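PDB 4K3F: probable TonB-dependent receptor from Pseudomonas aeruginosa, which probably serves as a periplasmic methionine-binding lipoprotein of the NlpA family, and holds selenomethionine in its cleft here. Local coordinates for residues A[105-110]-A[114-119]. Residues are numbered along the deposited sequence; the frame is centred on the assembly and turned at random.
With MSE (selenomethionine), chain B.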
# COMPACT_ATOMS: atom_id res chain seq x y z
N VAL A 105 1.57 -6.33 -16.04
CA VAL A 105 2.56 -5.49 -15.37
C VAL A 105 2.30 -5.50 -13.86
O VAL A 105 1.15 -5.49 -13.41
CB VAL A 105 2.63 -4.07 -15.97
CG1 VAL A 105 1.32 -3.30 -15.77
CG2 VAL A 105 3.82 -3.32 -15.42
N ILE A 106 3.39 -5.56 -13.11
CA ILE A 106 3.34 -5.56 -11.65
C ILE A 106 4.38 -4.57 -11.13
O ILE A 106 5.25 -4.14 -11.87
CB ILE A 106 3.63 -7.00 -11.11
CG1 ILE A 106 5.08 -7.39 -11.32
CG2 ILE A 106 2.65 -8.01 -11.74
CD1 ILE A 106 5.46 -8.76 -10.78
N PRO A 107 4.30 -4.20 -9.86
CA PRO A 107 5.34 -3.32 -9.34
C PRO A 107 6.74 -3.93 -9.34
O PRO A 107 6.89 -5.13 -9.20
CB PRO A 107 4.87 -3.05 -7.89
CG PRO A 107 3.39 -3.27 -7.93
CD PRO A 107 3.19 -4.41 -8.90
N ASN A 108 7.73 -3.09 -9.49
CA ASN A 108 9.13 -3.56 -9.60
C ASN A 108 9.91 -3.52 -8.29
O ASN A 108 11.10 -3.84 -8.27
CB ASN A 108 9.89 -2.84 -10.72
CG ASN A 108 10.12 -1.36 -10.45
OD1 ASN A 108 9.71 -0.81 -9.43
ND2 ASN A 108 10.87 -0.74 -11.33
N ASP A 109 9.26 -3.18 -7.18
CA ASP A 109 9.91 -3.27 -5.88
C ASP A 109 9.69 -4.69 -5.28
O ASP A 109 8.74 -5.39 -5.62
CB ASP A 109 9.42 -2.21 -4.89
CG ASP A 109 7.99 -2.34 -4.58
OD1 ASP A 109 7.14 -1.96 -5.43
OD2 ASP A 109 7.67 -2.82 -3.49
N ALA A 110 10.60 -5.12 -4.43
CA ALA A 110 10.60 -6.53 -4.04
C ALA A 110 9.29 -7.01 -3.40
O ALA A 110 8.76 -8.10 -3.74
CB ALA A 110 11.78 -6.81 -3.10
N GLY A 114 6.39 -9.15 -5.32
CA GLY A 114 6.14 -10.48 -4.80
C GLY A 114 4.68 -10.69 -4.48
O GLY A 114 4.11 -11.71 -4.78
N ARG A 115 4.09 -9.68 -3.84
CA ARG A 115 2.68 -9.64 -3.53
C ARG A 115 1.79 -9.83 -4.79
O ARG A 115 0.83 -10.60 -4.77
CB ARG A 115 2.41 -8.31 -2.88
CG ARG A 115 0.99 -7.92 -2.72
CD ARG A 115 0.94 -6.51 -2.17
NE ARG A 115 -0.35 -6.29 -1.60
CZ ARG A 115 -0.74 -5.15 -1.04
NH1 ARG A 115 0.07 -4.09 -1.03
NH2 ARG A 115 -1.95 -5.09 -0.54
N ALA A 116 2.14 -9.12 -5.86
CA ALA A 116 1.44 -9.23 -7.13
C ALA A 116 1.54 -10.64 -7.68
O ALA A 116 0.53 -11.20 -8.12
CB ALA A 116 1.99 -8.22 -8.12
N LEU A 117 2.76 -11.23 -7.64
CA LEU A 117 2.93 -12.59 -8.14
C LEU A 117 2.08 -13.58 -7.32
O LEU A 117 1.52 -14.54 -7.86
CB LEU A 117 4.39 -13.00 -8.12
CG LEU A 117 5.27 -12.29 -9.15
CD1 LEU A 117 6.75 -12.57 -8.88
CD2 LEU A 117 4.90 -12.76 -10.55
N LEU A 118 2.02 -13.36 -6.01
CA LEU A 118 1.19 -14.21 -5.15
C LEU A 118 -0.30 -14.12 -5.49
O LEU A 118 -1.00 -15.13 -5.43
CB LEU A 118 1.42 -13.90 -3.67
CG LEU A 118 2.79 -14.36 -3.14
CD1 LEU A 118 2.95 -13.92 -1.70
CD2 LEU A 118 2.96 -15.86 -3.21
N LEU A 119 -0.78 -12.93 -5.84
CA LEU A 119 -2.17 -12.77 -6.30
C LEU A 119 -2.35 -13.52 -7.61
O LEU A 119 -3.37 -14.21 -7.81
CB LEU A 119 -2.54 -11.28 -6.47
CG LEU A 119 -3.97 -11.05 -6.97
CD1 LEU A 119 -5.00 -11.73 -6.05
CD2 LEU A 119 -4.26 -9.57 -7.18
N MSE B . -0.84 1.68 0.21
CA MSE B . 0.05 0.71 -0.49
C MSE B . -0.61 -0.66 -0.35
O MSE B . -1.09 -1.00 0.74
OXT MSE B . -0.64 -1.43 -1.32
CB MSE B . 1.47 0.69 0.12
CG MSE B . 2.39 -0.27 -0.59
SE MSE B . 4.12 -0.37 0.33
CE MSE B . 4.78 1.37 -0.02
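With CG1 of I106 set between its own backbone N and carbonyl carbon (chi1 71°), CG2 lies beside the N, and the two branches divide between A116 and L117. CB of I106 meets CB of A116 at 3.6 Å, CG2 leans on the same methyl, and the extended CG1 arm carries CD1 to 3.9 Å from CG of L117, whose side chain it crosses at about a right angle. CD of P107 lies 4.1 Å from A116 CB. The axes of 105-107 and 114-119 approach to 7.6 Å where I106 faces the A116 methyl. In the first turn of helix 110-122, G114 N donates to A110 O (3.0 Å); D109, the N-cap, caps a backbone N with its side chain, and its OD2 also bonds ND2 of N112. R115 holds CG anti to its N and stays extended to NE, and NH1 donates a bent hydrogen bond (2.8 Å, 133°) to OXT of selenomethionine, at the guanidinium edge. NH2 forms a salt bridge with E190 and Y196 makes a cation-pi contact, which would fix the guanidinium's orientation. Strand 103-107 and helix 110-122 thus form a beta-alpha unit in one lobe of a periplasmic-binding-protein fold, with R115 binding the ligand carboxylate.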